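Long-range contact in regulatory Subunit of Protein Kinase A (cAMP-dependent) from Euglena gracilis (Euglena gracilis, PDB 6RSX), which binds cAMP in two cyclic nucleotide-binding domains and, as a regulatory subunit of protein kinase A, probably controls the catalytic subunit: residues A[184-198]-A[246-260]. Residues are numbered along the deposited sequence; the frame is centred on the assembly and turned at random. Where two conformers were deposited one is given.
Sequences LQPCTFKDKEIVVKE and CVATVVSEGVSHCVS. With CMP (adenosine-3',5'-cyclic-monophosphate), chain C.
Asp191, in the type II beta turn from Lys190 to Glu193, reaches across to the backbone of the link between strands 249-252 and 256-260. Its CB lies 3.7 Å from Gly254 CA; with CG anti to the backbone N (chi1 -174°), CG closes on Gly254 N and OD1 accepts it at 2.7 Å, on the anti side of the carboxylate and 34° out of its plane, while OD2 takes Lys192 NZ on the syn side in a salt bridge. That lysine charge probably eases the closeness of Glu253, whose OE1 is 3.9 Å from Asp191 OD1. Next to the turn, strands 185-189 and 256-260 pair antiparallel; on the face with Cys187, Cys258 and Ser260 the Phe189 ring takes Val195 CG2 over the centre of one face, and Cys258 SG sits at its edge, 5.2 Å from the centroid. Ser252 OG donates to Gly254 O and accepts a hydrogen bond from Ser256 OG. Where the chain turns its corner, Val195 and Val196 both face Val250 in a classic beta bulge, and Val196 CG2 packs on Val250 CG2 at 3.7 Å. Further on, Glu198 N bonds nearly straight (168°) to Thr249 OG1. The loop leading into strand 249-252 of this cupin-type beta barrel meets the nucleotide: Val247 N donates to CMP O2P at 3.0 Å, and Cys246 CB and SG lie against O5'. Ala248 CB and Val250 CG2 lie beside the ribose at O4'. Gly236, Glu237 and Ser239 are among the residues completing the site. Polar bonds thus secure the turn, whereas beside the nucleotide a backbone N-H meets the phosphate and apolar side chains border the ribose.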
# COMPACT_ATOMS: atom_id res chain seq x y z
N LEU A 184 3.29 -2.58 3.24
CA LEU A 184 3.58 -3.78 4.02
C LEU A 184 3.88 -3.45 5.49
O LEU A 184 4.60 -2.50 5.81
CB LEU A 184 4.75 -4.55 3.39
CG LEU A 184 4.44 -5.20 2.05
CD1 LEU A 184 5.72 -5.65 1.39
CD2 LEU A 184 3.48 -6.42 2.26
N GLN A 185 3.33 -4.25 6.40
CA GLN A 185 3.52 -4.06 7.84
C GLN A 185 4.31 -5.23 8.42
O GLN A 185 3.89 -6.39 8.26
CB GLN A 185 2.16 -3.95 8.52
CG GLN A 185 1.26 -2.90 7.91
CD GLN A 185 1.82 -1.51 8.10
OE1 GLN A 185 2.25 -1.16 9.20
NE2 GLN A 185 1.84 -0.72 7.03
N PRO A 186 5.43 -4.99 9.11
CA PRO A 186 6.17 -6.12 9.71
C PRO A 186 5.40 -6.73 10.87
O PRO A 186 4.76 -6.02 11.65
CB PRO A 186 7.47 -5.47 10.18
CG PRO A 186 7.08 -4.03 10.43
CD PRO A 186 6.11 -3.70 9.34
N CYS A 187 5.46 -8.06 10.99
CA CYS A 187 4.89 -8.72 12.15
C CYS A 187 5.73 -9.93 12.52
O CYS A 187 6.27 -10.61 11.64
CB CYS A 187 3.42 -9.12 11.91
SG CYS A 187 3.07 -9.69 10.23
N THR A 188 5.86 -10.17 13.82
CA THR A 188 6.68 -11.23 14.38
C THR A 188 5.77 -12.21 15.11
O THR A 188 4.84 -11.79 15.80
CB THR A 188 7.73 -10.68 15.35
OG1 THR A 188 8.60 -9.77 14.65
CG2 THR A 188 8.58 -11.81 15.95
N PHE A 189 6.03 -13.50 14.93
CA PHE A 189 5.18 -14.55 15.51
C PHE A 189 6.02 -15.55 16.27
O PHE A 189 7.03 -16.04 15.76
CB PHE A 189 4.37 -15.24 14.42
CG PHE A 189 3.40 -14.32 13.74
CD1 PHE A 189 2.28 -13.86 14.41
CD2 PHE A 189 3.61 -13.92 12.43
CE1 PHE A 189 1.39 -13.02 13.80
CE2 PHE A 189 2.70 -13.07 11.81
CZ PHE A 189 1.60 -12.61 12.50
N LYS A 190 5.61 -15.84 17.50
CA LYS A 190 6.30 -16.78 18.37
C LYS A 190 5.82 -18.21 18.11
O LYS A 190 4.78 -18.45 17.50
CB LYS A 190 6.08 -16.41 19.83
CG LYS A 190 4.61 -16.43 20.21
CD LYS A 190 4.38 -16.16 21.69
CE LYS A 190 2.88 -16.28 22.02
NZ LYS A 190 2.58 -16.16 23.48
N ASP A 191 6.62 -19.17 18.57
CA ASP A 191 6.25 -20.57 18.41
C ASP A 191 4.81 -20.82 18.87
O ASP A 191 4.40 -20.35 19.94
CB ASP A 191 7.22 -21.46 19.19
CG ASP A 191 6.97 -22.95 18.95
OD1 ASP A 191 6.70 -23.33 17.79
OD2 ASP A 191 7.07 -23.75 19.92
N LYS A 192 4.06 -21.54 18.05
CA LYS A 192 2.67 -21.96 18.29
C LYS A 192 1.67 -20.82 18.23
O LYS A 192 0.48 -21.03 18.52
CB LYS A 192 2.52 -22.68 19.64
CG LYS A 192 2.68 -24.19 19.54
CD LYS A 192 4.13 -24.60 19.41
CE LYS A 192 4.35 -26.02 19.91
NZ LYS A 192 5.79 -26.33 20.11
N GLU A 193 2.08 -19.61 17.87
CA GLU A 193 1.15 -18.50 17.76
C GLU A 193 0.30 -18.64 16.50
O GLU A 193 0.84 -18.87 15.41
CB GLU A 193 1.91 -17.18 17.77
CG GLU A 193 1.02 -15.98 17.69
CD GLU A 193 1.75 -14.66 17.95
OE1 GLU A 193 3.00 -14.66 18.11
OE2 GLU A 193 1.06 -13.62 18.01
N ILE A 194 -1.01 -18.51 16.65
CA ILE A 194 -1.96 -18.60 15.54
C ILE A 194 -1.98 -17.25 14.82
O ILE A 194 -2.07 -16.20 15.48
CB ILE A 194 -3.36 -18.96 16.05
CG1 ILE A 194 -3.37 -20.39 16.58
CG2 ILE A 194 -4.41 -18.76 14.96
CD1 ILE A 194 -4.71 -20.75 17.17
N VAL A 195 -1.92 -17.27 13.49
CA VAL A 195 -1.96 -16.03 12.70
C VAL A 195 -3.36 -15.76 12.18
O VAL A 195 -3.91 -14.69 12.42
CB VAL A 195 -0.93 -16.07 11.55
CG1 VAL A 195 -0.93 -14.69 10.77
CG2 VAL A 195 0.47 -16.37 12.10
N VAL A 196 -3.95 -16.73 11.47
CA VAL A 196 -5.36 -16.70 11.08
C VAL A 196 -6.01 -18.01 11.51
O VAL A 196 -5.39 -19.08 11.42
CB VAL A 196 -5.57 -16.47 9.57
CG1 VAL A 196 -4.85 -15.19 9.11
CG2 VAL A 196 -5.08 -17.65 8.75
N LYS A 197 -7.25 -17.92 11.94
CA LYS A 197 -7.96 -19.04 12.56
C LYS A 197 -9.05 -19.52 11.62
O LYS A 197 -9.86 -18.72 11.15
CB LYS A 197 -8.56 -18.61 13.91
CG LYS A 197 -9.52 -19.62 14.53
CD LYS A 197 -8.79 -20.93 14.81
CE LYS A 197 -9.71 -22.05 15.29
NZ LYS A 197 -8.92 -23.31 15.38
N GLU A 198 -9.07 -20.83 11.35
CA GLU A 198 -10.14 -21.38 10.52
C GLU A 198 -11.48 -20.90 11.05
O GLU A 198 -11.69 -20.80 12.26
CB GLU A 198 -10.10 -22.93 10.49
CG GLU A 198 -11.17 -23.53 9.56
CD GLU A 198 -11.16 -25.07 9.49
OE1 GLU A 198 -10.35 -25.71 10.18
OE2 GLU A 198 -11.97 -25.64 8.72
N CYS A 246 -11.81 -17.77 6.82
CA CYS A 246 -10.59 -18.54 6.54
C CYS A 246 -10.90 -20.03 6.55
O CYS A 246 -11.57 -20.52 7.46
CB CYS A 246 -9.53 -18.23 7.58
SG CYS A 246 -8.95 -16.49 7.51
N VAL A 247 -10.40 -20.76 5.54
CA VAL A 247 -10.68 -22.19 5.44
C VAL A 247 -9.69 -23.02 6.24
O VAL A 247 -9.80 -24.26 6.27
CB VAL A 247 -10.69 -22.66 3.97
CG1 VAL A 247 -11.67 -21.83 3.15
CG2 VAL A 247 -9.28 -22.64 3.35
N ALA A 248 -8.75 -22.38 6.92
CA ALA A 248 -7.71 -23.09 7.64
C ALA A 248 -7.10 -22.19 8.71
O ALA A 248 -7.23 -20.96 8.68
CB ALA A 248 -6.64 -23.62 6.69
N THR A 249 -6.42 -22.83 9.63
CA THR A 249 -5.67 -22.15 10.66
C THR A 249 -4.20 -22.15 10.28
O THR A 249 -3.67 -23.18 9.85
CB THR A 249 -5.90 -22.84 12.01
OG1 THR A 249 -7.31 -22.78 12.28
CG2 THR A 249 -5.14 -22.14 13.13
N VAL A 250 -3.56 -20.99 10.33
CA VAL A 250 -2.14 -20.89 10.06
C VAL A 250 -1.45 -20.51 11.36
O VAL A 250 -1.81 -19.50 12.00
CB VAL A 250 -1.85 -19.89 8.92
CG1 VAL A 250 -0.35 -19.84 8.60
CG2 VAL A 250 -2.68 -20.25 7.70
N VAL A 251 -0.46 -21.30 11.77
CA VAL A 251 0.16 -21.19 13.08
C VAL A 251 1.68 -21.24 12.94
O VAL A 251 2.23 -22.06 12.20
CB VAL A 251 -0.37 -22.30 14.02
CG1 VAL A 251 0.00 -23.66 13.47
CG2 VAL A 251 0.14 -22.12 15.43
N SER A 252 2.36 -20.33 13.63
CA SER A 252 3.81 -20.27 13.52
C SER A 252 4.43 -21.51 14.16
O SER A 252 3.94 -22.02 15.18
CB SER A 252 4.35 -18.99 14.18
OG SER A 252 5.73 -18.81 13.88
N GLU A 253 5.49 -22.02 13.54
CA GLU A 253 6.26 -23.15 14.06
C GLU A 253 7.64 -22.57 14.34
O GLU A 253 8.42 -22.31 13.41
CB GLU A 253 6.30 -24.31 13.06
CG GLU A 253 7.11 -25.51 13.52
CD GLU A 253 6.28 -26.54 14.29
OE1 GLU A 253 5.64 -26.18 15.30
OE2 GLU A 253 6.26 -27.71 13.86
N GLY A 254 7.94 -22.35 15.61
CA GLY A 254 9.08 -21.54 15.95
C GLY A 254 8.76 -20.09 15.68
O GLY A 254 7.61 -19.72 15.41
N VAL A 255 9.79 -19.24 15.75
CA VAL A 255 9.63 -17.81 15.51
C VAL A 255 9.61 -17.56 14.01
O VAL A 255 10.41 -18.12 13.25
CB VAL A 255 10.76 -17.03 16.19
CG1 VAL A 255 10.70 -15.56 15.77
CG2 VAL A 255 10.64 -17.17 17.69
N SER A 256 8.67 -16.73 13.57
CA SER A 256 8.53 -16.39 12.17
C SER A 256 8.42 -14.88 12.04
O SER A 256 7.82 -14.21 12.89
CB SER A 256 7.29 -17.04 11.55
OG SER A 256 7.46 -18.44 11.52
N HIS A 257 8.98 -14.35 10.95
CA HIS A 257 8.86 -12.94 10.62
C HIS A 257 8.13 -12.79 9.30
O HIS A 257 8.50 -13.42 8.30
CB HIS A 257 10.22 -12.26 10.56
CG HIS A 257 10.95 -12.32 11.85
ND1 HIS A 257 11.86 -13.31 12.13
CD2 HIS A 257 10.89 -11.53 12.95
CE1 HIS A 257 12.34 -13.12 13.34
NE2 HIS A 257 11.77 -12.05 13.86
N CYS A 258 7.08 -11.98 9.32
CA CYS A 258 6.23 -11.80 8.17
C CYS A 258 6.09 -10.32 7.87
O CYS A 258 6.51 -9.45 8.65
CB CYS A 258 4.85 -12.41 8.40
SG CYS A 258 4.91 -14.23 8.57
N VAL A 259 5.49 -10.03 6.73
CA VAL A 259 4.89 -8.72 6.51
C VAL A 259 3.46 -8.96 6.07
O VAL A 259 3.14 -10.00 5.46
CB VAL A 259 5.66 -7.86 5.47
CG1 VAL A 259 6.91 -7.26 6.09
CG2 VAL A 259 6.01 -8.71 4.26
N SER A 260 2.60 -8.01 6.38
CA SER A 260 1.18 -8.17 6.12
C SER A 260 0.59 -6.97 5.38
O SER A 260 1.12 -5.86 5.41
CB SER A 260 0.40 -8.40 7.41
OG SER A 260 0.45 -7.26 8.23
P CMP C . -7.45 -18.28 3.91
O1P CMP C . -7.79 -16.68 3.89
O2P CMP C . -8.60 -19.19 3.69
O5' CMP C . -6.91 -18.63 5.37
C5' CMP C . -6.13 -19.82 5.55
C4' CMP C . -5.13 -19.90 4.43
O4' CMP C . -4.31 -21.08 4.41
C3' CMP C . -5.66 -19.86 3.03
O3' CMP C . -6.32 -18.63 2.71
C2' CMP C . -4.41 -20.14 2.22
O2' CMP C . -3.66 -18.92 2.09
C1' CMP C . -3.63 -21.07 3.17
N9 CMP C . -3.44 -22.43 2.67
C8 CMP C . -2.26 -23.03 2.52
N7 CMP C . -2.48 -24.26 2.04
C5 CMP C . -3.82 -24.40 1.93
C6 CMP C . -4.56 -25.47 1.50
N6 CMP C . -4.16 -26.76 1.03
N1 CMP C . -5.87 -25.39 1.45
C2 CMP C . -6.48 -24.24 1.85
N3 CMP C . -5.75 -23.16 2.27
C4 CMP C . -4.42 -23.28 2.31